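Local coordinates for protein botulinum neurotoxin type G (Clostridium botulinum, PDB 3MPP) that attaches the neurotoxin to the surface of its target cell through its receptor-binding domain, the fragment described here, ahead of light-chain delivery into the cytosol, at residues F71-P76 / K194-K199; T75-N80 / D138-W143; L281-I286 / D313-E318. The protein carries 4 engineered substitutions. One frame throughout, in Å; residues are numbered along the deposited sequence. Where two conformers were deposited one is given.

Interaction 1. Residues F71-P76 / K194-K199; sequences FWVRTP and KFVWIK
The indole of Trp72 carries the ammonium of Lys199 over one face: NZ stands 4.7 Å from the centroid of the six-membered ring, off-centre, in a cation-pi contact; Trp143 is a second cation-pi partner of Lys199. The lysine gets there with an extended chain whose CG lies between its backbone N and carbonyl carbon (chi1 72°), laying CG 3.5 Å from CB of Trp72. At the opposite end of the two segments, Pro76 CG sits over one face of the Phe195 ring, 3.9 Å from the centroid, a CH-pi contact. The Trp197 ring has the carbonyl O of Arg74 at its edge. Between these groups the backbones pair antiparallel: Trp72 with Lys199 and Arg74 with Trp197 are hydrogen-bonded pairs, Val73 with Ile198 a non-hydrogen-bonded one. Trp72 N reaches Lys199 O at 3.0 Å, nearly straight, and Arg74 N reaches Trp197 O at 2.9 Å. On the sheet face of Val73 and Ile198, Val73 CG2 presses tightly on Val196 CG1 (3.5 Å). Water 1 joins Pro76 O to Lys194 NZ. Within the N-terminal, concanavalin-like half, strand 67-74 is flanked by 144-150 and 195-204, which pairs in turn with 39-43; strand 90-98 packs against Phe71 and Val196.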
loop_
_atom_site.group_PDB
_atom_site.type_symbol
_atom_site.label_atom_id
_atom_site.label_comp_id
_atom_site.label_asym_id
_atom_site.label_seq_id
_atom_site.Cartn_x
_atom_site.Cartn_y
_atom_site.Cartn_z
ATOM N N PHE A 71 -0.801 8.467 11.498
ATOM C CA PHE A 71 -1.441 7.181 11.301
ATOM C C PHE A 71 -1.394 6.848 9.816
ATOM O O PHE A 71 -1.121 7.715 8.981
ATOM C CB PHE A 71 -2.891 7.189 11.804
ATOM C CG PHE A 71 -3.783 8.144 11.071
ATOM C CD1 PHE A 71 -4.538 7.717 9.989
ATOM C CD2 PHE A 71 -3.872 9.467 11.462
ATOM C CE1 PHE A 71 -5.360 8.601 9.299
ATOM C CE2 PHE A 71 -4.690 10.352 10.786
ATOM C CZ PHE A 71 -5.435 9.915 9.695
ATOM N N TRP A 72 -1.640 5.585 9.497
ATOM C CA TRP A 72 -1.718 5.163 8.105
ATOM C C TRP A 72 -3.175 4.857 7.847
ATOM O O TRP A 72 -3.897 4.458 8.767
ATOM C CB TRP A 72 -0.884 3.908 7.875
ATOM C CG TRP A 72 0.593 4.080 8.063
ATOM C CD1 TRP A 72 1.243 4.544 9.181
ATOM C CD2 TRP A 72 1.614 3.741 7.116
ATOM N NE1 TRP A 72 2.605 4.527 8.975
ATOM C CE2 TRP A 72 2.858 4.037 7.714
ATOM C CE3 TRP A 72 1.596 3.230 5.811
ATOM C CZ2 TRP A 72 4.072 3.834 7.053
ATOM C CZ3 TRP A 72 2.812 3.018 5.160
ATOM C CH2 TRP A 72 4.028 3.323 5.783
ATOM N N VAL A 73 -3.611 5.056 6.608
ATOM C CA VAL A 73 -5.004 4.848 6.247
ATOM C C VAL A 73 -5.094 4.071 4.928
ATOM O O VAL A 73 -4.216 4.194 4.073
ATOM C CB VAL A 73 -5.750 6.207 6.136
ATOM C CG1 VAL A 73 -5.172 7.051 5.004
ATOM C CG2 VAL A 73 -7.244 6.002 5.949
ATOM N N ARG A 74 -6.144 3.258 4.784
ATOM C CA ARG A 74 -6.447 2.575 3.522
ATOM C C ARG A 74 -7.904 2.812 3.210
ATOM O O ARG A 74 -8.767 2.357 3.951
ATOM C CB ARG A 74 -6.284 1.059 3.653
ATOM C CG ARG A 74 -4.979 0.477 3.243
ATOM C CD ARG A 74 -5.140 -1.034 3.097
ATOM N NE ARG A 74 -5.669 -1.334 1.788
ATOM C CZ ARG A 74 -6.257 -2.470 1.426
ATOM N NH1 ARG A 74 -6.438 -3.480 2.268
ATOM N NH2 ARG A 74 -6.671 -2.576 0.187
ATOM N N THR A 75 -8.189 3.513 2.124
ATOM C CA THR A 75 -9.569 3.799 1.772
ATOM C C THR A 75 -9.884 3.206 0.397
ATOM O O THR A 75 -9.058 3.264 -0.508
ATOM C CB THR A 75 -9.838 5.337 1.806
ATOM O OG1 THR A 75 -11.108 5.626 1.227
ATOM C CG2 THR A 75 -8.772 6.089 1.048
ATOM N N PRO A 76 -11.090 2.658 0.238
ATOM C CA PRO A 76 -11.456 1.922 -0.978
ATOM C C PRO A 76 -11.601 2.813 -2.205
ATOM O O PRO A 76 -11.956 3.978 -2.093
ATOM C CB PRO A 76 -12.809 1.295 -0.640
ATOM C CG PRO A 76 -13.273 1.941 0.639
ATOM C CD PRO A 76 -12.191 2.758 1.218
ATOM N N LYS A 194 -19.467 2.003 2.930
ATOM C CA LYS A 194 -18.146 2.610 3.136
ATOM C C LYS A 194 -17.393 1.975 4.298
ATOM O O LYS A 194 -17.989 1.573 5.306
ATOM C CB LYS A 194 -18.251 4.131 3.362
ATOM C CG LYS A 194 -16.886 4.866 3.366
ATOM C CD LYS A 194 -16.204 4.799 1.983
ATOM C CE LYS A 194 -16.879 5.742 0.977
ATOM N NZ LYS A 194 -16.391 5.516 -0.432
ATOM N N PHE A 195 -16.076 1.874 4.152
ATOM C CA PHE A 195 -15.233 1.486 5.269
ATOM C C PHE A 195 -13.906 2.201 5.125
ATOM O O PHE A 195 -13.601 2.729 4.056
ATOM C CB PHE A 195 -15.038 -0.037 5.328
ATOM C CG PHE A 195 -14.369 -0.612 4.105
ATOM C CD1 PHE A 195 -12.984 -0.678 4.021
ATOM C CD2 PHE A 195 -15.128 -1.065 3.028
ATOM C CE1 PHE A 195 -12.358 -1.198 2.882
ATOM C CE2 PHE A 195 -14.516 -1.579 1.897
ATOM C CZ PHE A 195 -13.121 -1.646 1.826
ATOM N N VAL A 196 -13.145 2.243 6.213
ATOM C CA VAL A 196 -11.817 2.829 6.214
ATOM C C VAL A 196 -10.933 1.945 7.071
ATOM O O VAL A 196 -11.351 1.534 8.156
ATOM C CB VAL A 196 -11.813 4.252 6.854
ATOM C CG1 VAL A 196 -10.467 4.916 6.629
ATOM C CG2 VAL A 196 -12.934 5.112 6.293
ATOM N N TRP A 197 -9.722 1.648 6.601
ATOM C CA TRP A 197 -8.755 0.900 7.416
ATOM C C TRP A 197 -7.765 1.885 8.031
ATOM O O TRP A 197 -7.325 2.830 7.369
ATOM C CB TRP A 197 -7.981 -0.144 6.576
ATOM C CG TRP A 197 -8.733 -1.422 6.299
ATOM C CD1 TRP A 197 -9.476 -1.724 5.184
ATOM C CD2 TRP A 197 -8.790 -2.578 7.146
ATOM N NE1 TRP A 197 -9.999 -3.000 5.297
ATOM C CE2 TRP A 197 -9.584 -3.545 6.486
ATOM C CE3 TRP A 197 -8.252 -2.886 8.412
ATOM C CZ2 TRP A 197 -9.862 -4.793 7.053
ATOM C CZ3 TRP A 197 -8.518 -4.121 8.966
ATOM C CH2 TRP A 197 -9.317 -5.066 8.286
ATOM N N ILE A 198 -7.399 1.645 9.289
ATOM C CA ILE A 198 -6.426 2.477 9.993
ATOM C C ILE A 198 -5.401 1.594 10.715
ATOM O O ILE A 198 -5.746 0.523 11.215
ATOM C CB ILE A 198 -7.132 3.390 11.024
ATOM C CG1 ILE A 198 -7.965 4.454 10.302
ATOM C CG2 ILE A 198 -6.111 4.043 11.960
ATOM C CD1 ILE A 198 -8.989 5.124 11.179
ATOM N N LYS A 199 -4.147 2.037 10.762
ATOM C CA LYS A 199 -3.123 1.342 11.522
ATOM C C LYS A 199 -2.121 2.357 12.052
ATOM O O LYS A 199 -2.059 3.485 11.569
ATOM C CB LYS A 199 -2.396 0.297 10.655
ATOM C CG LYS A 199 -1.459 0.888 9.605
ATOM C CD LYS A 199 -0.661 -0.218 8.895
ATOM C CE LYS A 199 0.065 0.297 7.661
ATOM N NZ LYS A 199 1.046 -0.712 7.113
HETATM O O HOH W 1 -13.615 5.444 -0.622
#

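Interaction 2. Residues T75-N80 / D138-W143; sequences TPKYNN and DYINKW
Ile140 and Asn141, the central pair of a type II turn from Tyr139 to Lys142, meet the loop that follows strand 67-74, chiefly at Thr75 and Lys77. The turn leads into strand 144-150, the neighbour of 67-74 in the sheet. Ile140 uses both branches of its side chain. Its CG2, anti to the backbone N while CG1 lies beside it (chi1 -61°), is 3.6 Å from Lys77 CA and also touches the first methylenes of that lysine. The other branch runs out extended, bringing CD1 to 3.9 Å from Tyr78 CE2 at an oblique approach to the ring. Trp429 of the C-terminal subdomain also packs on Ile140.

Asn141 takes the third position of the turn with positive phi. Its backbone N gives a weak hydrogen bond to Thr75 O, 3.0 Å long but bent to 122° at the hydrogen, and its CA leans on the same oxygen. The side chain has CG anti to the backbone N (chi1 -158°), placing OD1 3.6 Å from Pro76 CA; the amide nitrogen is spent on Asp426, also of the C-terminal subdomain. Thr75 contributes its backbone: its N donates to water 2, which in turn donates to Tyr139 O, while that carbonyl also closes the turn by accepting from Lys142 N.

Lys77 folds back along its own loop. CG lies over the centre of the Tyr78 ring, and NZ donates to Tyr78 O and, at 2.8 Å, to Asn80 OD1, coming from above that amide plane. The direct contact therefore rests mainly on apolar packing, with one weak bond and a water bridge serving the backbone, and two carbonyl oxygens of its own loop, neither a counter-charge, probably stabilise the lysine ammonium.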
loop_
_atom_site.group_PDB
_atom_site.type_symbol
_atom_site.label_atom_id
_atom_site.label_comp_id
_atom_site.label_asym_id
_atom_site.label_seq_id
_atom_site.Cartn_x
_atom_site.Cartn_y
_atom_site.Cartn_z
ATOM N N THR A 75 -8.189 3.513 2.124
ATOM C CA THR A 75 -9.569 3.799 1.772
ATOM C C THR A 75 -9.884 3.206 0.397
ATOM O O THR A 75 -9.058 3.264 -0.508
ATOM C CB THR A 75 -9.838 5.337 1.806
ATOM O OG1 THR A 75 -11.108 5.626 1.227
ATOM C CG2 THR A 75 -8.772 6.089 1.048
ATOM N N PRO A 76 -11.090 2.658 0.238
ATOM C CA PRO A 76 -11.456 1.922 -0.978
ATOM C C PRO A 76 -11.601 2.813 -2.205
ATOM O O PRO A 76 -11.956 3.978 -2.093
ATOM C CB PRO A 76 -12.809 1.295 -0.640
ATOM C CG PRO A 76 -13.273 1.941 0.639
ATOM C CD PRO A 76 -12.191 2.758 1.218
ATOM N N LYS A 77 -11.333 2.239 -3.371
ATOM C CA LYS A 77 -11.576 2.907 -4.642
ATOM C C LYS A 77 -13.032 3.363 -4.710
ATOM O O LYS A 77 -13.922 2.705 -4.188
ATOM C CB LYS A 77 -11.322 1.930 -5.794
ATOM C CG LYS A 77 -11.449 2.529 -7.183
ATOM C CD LYS A 77 -11.269 1.417 -8.251
ATOM C CE LYS A 77 -11.959 1.800 -9.556
ATOM N NZ LYS A 77 -13.454 1.861 -9.400
ATOM N N TYR A 78 -13.261 4.490 -5.365
ATOM C CA TYR A 78 -14.607 4.945 -5.685
ATOM C C TYR A 78 -15.400 3.861 -6.418
ATOM O O TYR A 78 -14.831 2.999 -7.097
ATOM C CB TYR A 78 -14.508 6.183 -6.574
ATOM C CG TYR A 78 -13.486 6.033 -7.694
ATOM C CD1 TYR A 78 -13.802 5.368 -8.879
ATOM C CD2 TYR A 78 -12.204 6.560 -7.560
ATOM C CE1 TYR A 78 -12.855 5.255 -9.913
ATOM C CE2 TYR A 78 -11.260 6.427 -8.572
ATOM C CZ TYR A 78 -11.588 5.775 -9.733
ATOM O OH TYR A 78 -10.635 5.662 -10.716
ATOM N N ASN A 79 -16.714 3.866 -6.250
ATOM C CA ASN A 79 -17.564 3.053 -7.107
ATOM C C ASN A 79 -17.839 3.843 -8.387
ATOM O O ASN A 79 -18.316 4.983 -8.342
ATOM C CB ASN A 79 -18.880 2.669 -6.413
ATOM C CG ASN A 79 -18.715 1.530 -5.408
ATOM O OD1 ASN A 79 -17.825 0.679 -5.531
ATOM N ND2 ASN A 79 -19.593 1.504 -4.414
ATOM N N ASN A 80 -17.516 3.247 -9.534
ATOM C CA ASN A 80 -17.682 3.942 -10.810
ATOM C C ASN A 80 -19.056 4.599 -10.960
ATOM O O ASN A 80 -19.153 5.713 -11.436
ATOM C CB ASN A 80 -17.468 3.009 -11.996
ATOM C CG ASN A 80 -16.042 2.509 -12.107
ATOM O OD1 ASN A 80 -15.143 2.965 -11.390
ATOM N ND2 ASN A 80 -15.831 1.552 -13.009
ATOM N N ASP A 138 -0.650 5.650 -6.570
ATOM C CA ASP A 138 0.104 5.263 -5.381
ATOM C C ASP A 138 -0.766 5.344 -4.120
ATOM O O ASP A 138 -0.296 5.043 -3.021
ATOM C CB ASP A 138 1.300 6.201 -5.180
ATOM C CG ASP A 138 2.306 6.152 -6.334
ATOM O OD1 ASP A 138 2.130 5.352 -7.270
ATOM O OD2 ASP A 138 3.276 6.929 -6.297
ATOM N N TYR A 139 -2.027 5.747 -4.268
ATOM C CA TYR A 139 -2.860 6.043 -3.090
ATOM C C TYR A 139 -4.193 5.285 -3.012
ATOM O O TYR A 139 -4.597 4.829 -1.938
ATOM C CB TYR A 139 -3.117 7.551 -2.998
ATOM C CG TYR A 139 -1.836 8.352 -2.960
ATOM C CD1 TYR A 139 -1.108 8.452 -1.784
ATOM C CD2 TYR A 139 -1.346 8.993 -4.100
ATOM C CE1 TYR A 139 0.092 9.171 -1.729
ATOM C CE2 TYR A 139 -0.144 9.730 -4.052
ATOM C CZ TYR A 139 0.564 9.797 -2.860
ATOM O OH TYR A 139 1.736 10.504 -2.773
ATOM N N ILE A 140 -4.885 5.171 -4.135
ATOM C CA ILE A 140 -6.206 4.536 -4.124
ATOM C C ILE A 140 -6.171 3.104 -3.605
ATOM O O ILE A 140 -5.491 2.251 -4.172
ATOM C CB ILE A 140 -6.869 4.591 -5.510
ATOM C CG1 ILE A 140 -7.049 6.056 -5.922
ATOM C CG2 ILE A 140 -8.239 3.917 -5.481
ATOM C CD1 ILE A 140 -7.585 6.247 -7.352
ATOM N N ASN A 141 -6.902 2.855 -2.515
ATOM C CA ASN A 141 -6.992 1.526 -1.883
ATOM C C ASN A 141 -5.681 0.987 -1.304
ATOM O O ASN A 141 -5.579 -0.200 -0.972
ATOM C CB ASN A 141 -7.578 0.475 -2.839
ATOM C CG ASN A 141 -8.169 -0.714 -2.095
ATOM O OD1 ASN A 141 -8.835 -0.539 -1.069
ATOM N ND2 ASN A 141 -7.919 -1.932 -2.599
ATOM N N LYS A 142 -4.686 1.857 -1.174
ATOM C CA LYS A 142 -3.366 1.449 -0.692
ATOM C C LYS A 142 -3.068 2.083 0.649
ATOM O O LYS A 142 -3.421 3.240 0.873
ATOM C CB LYS A 142 -2.281 1.909 -1.671
ATOM C CG LYS A 142 -2.400 1.297 -3.064
ATOM C CD LYS A 142 -1.208 1.640 -3.942
ATOM C CE LYS A 142 -1.365 0.940 -5.275
ATOM N NZ LYS A 142 -0.275 1.167 -6.259
ATOM N N TRP A 143 -2.394 1.343 1.526
ATOM C CA TRP A 143 -1.894 1.924 2.762
ATOM C C TRP A 143 -0.982 3.099 2.454
ATOM O O TRP A 143 -0.072 2.992 1.641
ATOM C CB TRP A 143 -1.098 0.900 3.567
ATOM C CG TRP A 143 -1.937 -0.083 4.288
ATOM C CD1 TRP A 143 -2.038 -1.420 4.027
ATOM C CD2 TRP A 143 -2.793 0.175 5.409
ATOM N NE1 TRP A 143 -2.908 -2.010 4.913
ATOM C CE2 TRP A 143 -3.388 -1.055 5.769
ATOM C CE3 TRP A 143 -3.119 1.322 6.139
ATOM C CZ2 TRP A 143 -4.284 -1.171 6.832
ATOM C CZ3 TRP A 143 -4.023 1.209 7.189
ATOM C CH2 TRP A 143 -4.592 -0.027 7.528
HETATM O O HOH W 2 -5.974 4.613 0.592
#

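Interaction 3. Residues L281-I286 / D313-E318; sequences LGLRFI and DNISDE
The side-chain amide of Asn314 bridges two peptide groups of 282-284 by hydrogen bonds. Its ND2 donates to Gly282 O at 2.9 Å, with the acceptor close to the amide plane. Its OD1 accepts from Arg284 N at 2.8 Å, the donor rising 50° out of the carbonyl plane. The amide reaches both because CG lies between the backbone N and the carbonyl carbon (chi1 72°), turned in on the 282-284 backbone. With its ends engaged in opposite senses, donor and acceptor, its flip is settled. A backbone bond follows from Asp313 N to Arg284 O, 3.0 Å.

Segment 281-286 leads into strand 285-289, which pairs antiparallel with 307-312 in the beta-trefoil of the C-terminal receptor-binding subdomain. Segment 313-318 lies in the connection between strands 307-312 and 320-325. The Asp313 N to Arg284 O bond lies just beyond the pair of strands 285-289 and 307-312, and the Asn314 side chain ties the loop to the 282-284 backbone.

The ionic part is a salt bridge from Arg284 NE to Asp313 OD1, 2.8 Å and nearly straight. The oxygen lies at the guanidinium edge and is met on its syn side, yet the two flat groups stand 68° apart, so this is a single-point grip and not a side-by-side pairing. The arginine chain bends at chi3 to bring NE round. Asp313 OD2 turns to a second partner, Gln239 of the neighbouring strand. Beside the ionic pair the methyl CD1 of Ile286 packs against the carboxylate, 3.5 Å from Asp313 OD2, the two side chains crossing at about a right angle.

The apolar contact is between Leu283 CD2 and Ile315 CD1, 4.2 Å apart, and Tyr254 touches both residues.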
loop_
_atom_site.group_PDB
_atom_site.type_symbol
_atom_site.label_atom_id
_atom_site.label_comp_id
_atom_site.label_asym_id
_atom_site.label_seq_id
_atom_site.Cartn_x
_atom_site.Cartn_y
_atom_site.Cartn_z
ATOM N N LEU A 281 -5.249 -8.561 -14.448
ATOM C CA LEU A 281 -5.060 -8.948 -15.852
ATOM C C LEU A 281 -3.851 -9.861 -15.965
ATOM O O LEU A 281 -2.913 -9.721 -15.194
ATOM C CB LEU A 281 -4.801 -7.703 -16.707
ATOM C CG LEU A 281 -5.905 -6.644 -16.806
ATOM C CD1 LEU A 281 -5.378 -5.423 -17.564
ATOM C CD2 LEU A 281 -7.110 -7.247 -17.525
ATOM N N GLY A 282 -3.867 -10.783 -16.924
ATOM C CA GLY A 282 -2.693 -11.595 -17.215
ATOM C C GLY A 282 -2.472 -12.819 -16.335
ATOM O O GLY A 282 -3.406 -13.354 -15.743
ATOM N N LEU A 283 -1.217 -13.262 -16.264
ATOM C CA LEU A 283 -0.845 -14.440 -15.487
ATOM C C LEU A 283 -1.264 -14.277 -14.045
ATOM O O LEU A 283 -1.036 -13.233 -13.449
ATOM C CB LEU A 283 0.668 -14.653 -15.532
ATOM C CG LEU A 283 1.195 -14.839 -16.966
ATOM C CD1 LEU A 283 2.712 -14.768 -17.020
ATOM C CD2 LEU A 283 0.690 -16.148 -17.500
ATOM N N ARG A 284 -1.855 -15.325 -13.488
ATOM C CA ARG A 284 -2.174 -15.333 -12.075
ATOM C C ARG A 284 -1.202 -16.278 -11.362
ATOM O O ARG A 284 -1.142 -17.459 -11.676
ATOM C CB ARG A 284 -3.624 -15.753 -11.878
ATOM C CG ARG A 284 -4.137 -15.553 -10.453
ATOM C CD ARG A 284 -5.624 -15.790 -10.410
ATOM N NE ARG A 284 -5.972 -17.156 -10.777
ATOM C CZ ARG A 284 -7.219 -17.591 -10.940
ATOM N NH1 ARG A 284 -8.245 -16.765 -10.759
ATOM N NH2 ARG A 284 -7.442 -18.847 -11.292
ATOM N N PHE A 285 -0.418 -15.731 -10.442
ATOM C CA PHE A 285 0.662 -16.456 -9.790
ATOM C C PHE A 285 0.279 -16.885 -8.394
ATOM O O PHE A 285 -0.519 -16.223 -7.725
ATOM C CB PHE A 285 1.898 -15.550 -9.646
ATOM C CG PHE A 285 2.542 -15.176 -10.951
ATOM C CD1 PHE A 285 3.590 -15.935 -11.462
ATOM C CD2 PHE A 285 2.123 -14.051 -11.653
ATOM C CE1 PHE A 285 4.198 -15.596 -12.668
ATOM C CE2 PHE A 285 2.726 -13.696 -12.865
ATOM C CZ PHE A 285 3.767 -14.484 -13.370
ATOM N N ILE A 286 0.888 -17.978 -7.943
ATOM C CA ILE A 286 0.845 -18.352 -6.535
ATOM C C ILE A 286 2.278 -18.596 -6.075
ATOM O O ILE A 286 2.993 -19.388 -6.666
ATOM C CB ILE A 286 0.013 -19.606 -6.295
ATOM C CG1 ILE A 286 -1.453 -19.326 -6.651
ATOM C CG2 ILE A 286 0.159 -20.078 -4.841
ATOM C CD1 ILE A 286 -2.327 -20.560 -6.646
ATOM N N ASP A 313 -1.611 -20.422 -12.163
ATOM C CA ASP A 313 -2.774 -21.311 -12.092
ATOM C C ASP A 313 -3.902 -20.929 -13.042
ATOM O O ASP A 313 -4.996 -21.464 -12.929
ATOM C CB ASP A 313 -3.318 -21.415 -10.657
ATOM C CG ASP A 313 -4.059 -20.152 -10.220
ATOM O OD1 ASP A 313 -3.984 -19.137 -10.944
ATOM O OD2 ASP A 313 -4.714 -20.174 -9.154
ATOM N N ASN A 314 -3.650 -20.012 -13.972
ATOM C CA ASN A 314 -4.694 -19.642 -14.929
ATOM C C ASN A 314 -4.316 -19.837 -16.403
ATOM O O ASN A 314 -4.880 -19.205 -17.284
ATOM C CB ASN A 314 -5.211 -18.216 -14.672
ATOM C CG ASN A 314 -4.208 -17.143 -15.062
ATOM O OD1 ASN A 314 -3.005 -17.381 -15.092
ATOM N ND2 ASN A 314 -4.708 -15.946 -15.351
ATOM N N ILE A 315 -3.357 -20.709 -16.669
ATOM C CA ILE A 315 -3.005 -21.034 -18.053
ATOM C C ILE A 315 -3.821 -22.208 -18.578
ATOM O O ILE A 315 -4.196 -22.250 -19.754
ATOM C CB ILE A 315 -1.519 -21.365 -18.199
ATOM C CG1 ILE A 315 -0.689 -20.079 -18.150
ATOM C CG2 ILE A 315 -1.264 -22.099 -19.518
ATOM C CD1 ILE A 315 0.798 -20.327 -17.964
ATOM N N SER A 316 -4.086 -23.168 -17.703
ATOM C CA SER A 316 -4.923 -24.305 -18.066
ATOM C C SER A 316 -5.308 -25.040 -16.804
ATOM O O SER A 316 -5.072 -24.541 -15.704
ATOM C CB SER A 316 -4.191 -25.247 -19.014
ATOM O OG SER A 316 -3.268 -26.063 -18.316
ATOM N N ASP A 317 -5.892 -26.223 -16.977
ATOM C CA ASP A 317 -6.288 -27.082 -15.866
ATOM C C ASP A 317 -5.094 -27.534 -15.028
ATOM O O ASP A 317 -5.217 -27.729 -13.819
ATOM C CB ASP A 317 -7.044 -28.316 -16.376
ATOM C CG ASP A 317 -8.369 -27.966 -17.032
ATOM O OD1 ASP A 317 -8.803 -26.797 -16.923
ATOM O OD2 ASP A 317 -8.980 -28.869 -17.652
ATOM N N GLU A 318 -3.943 -27.727 -15.661
ATOM C CA GLU A 318 -2.777 -28.149 -14.895
ATOM C C GLU A 318 -1.957 -26.949 -14.437
ATOM O O GLU A 318 -2.025 -25.861 -15.014
ATOM C CB GLU A 318 -1.909 -29.161 -15.662
ATOM C CG GLU A 318 -1.214 -28.602 -16.877
ATOM C CD GLU A 318 -0.274 -29.596 -17.545
ATOM O OE1 GLU A 318 0.112 -30.606 -16.918
ATOM O OE2 GLU A 318 0.093 -29.354 -18.711
#

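Interactions 1 and 2 are continuous: they share Thr75 and Pro76, where the chain leaves strand 67-74, and their centres are about 9 Å apart. Arg74 NH2 reaches Asn141 O at 2.9 Å, a probable hydrogen bond, and also forms a salt bridge with Asp426, to which Asn141 ND2 is hydrogen-bonded as well; Trp143 packs against Arg74, Trp197 and Lys199. Asp426 belongs to the C-terminal subdomain, so this joint region lies where the two subdomains meet. Interaction 3 stands apart in the trefoil, its centre about 30 Å from that of interaction 1 and about 26 Å from that of interaction 2. All three lie away from the inferred ganglioside-binding motif that contains Trp402.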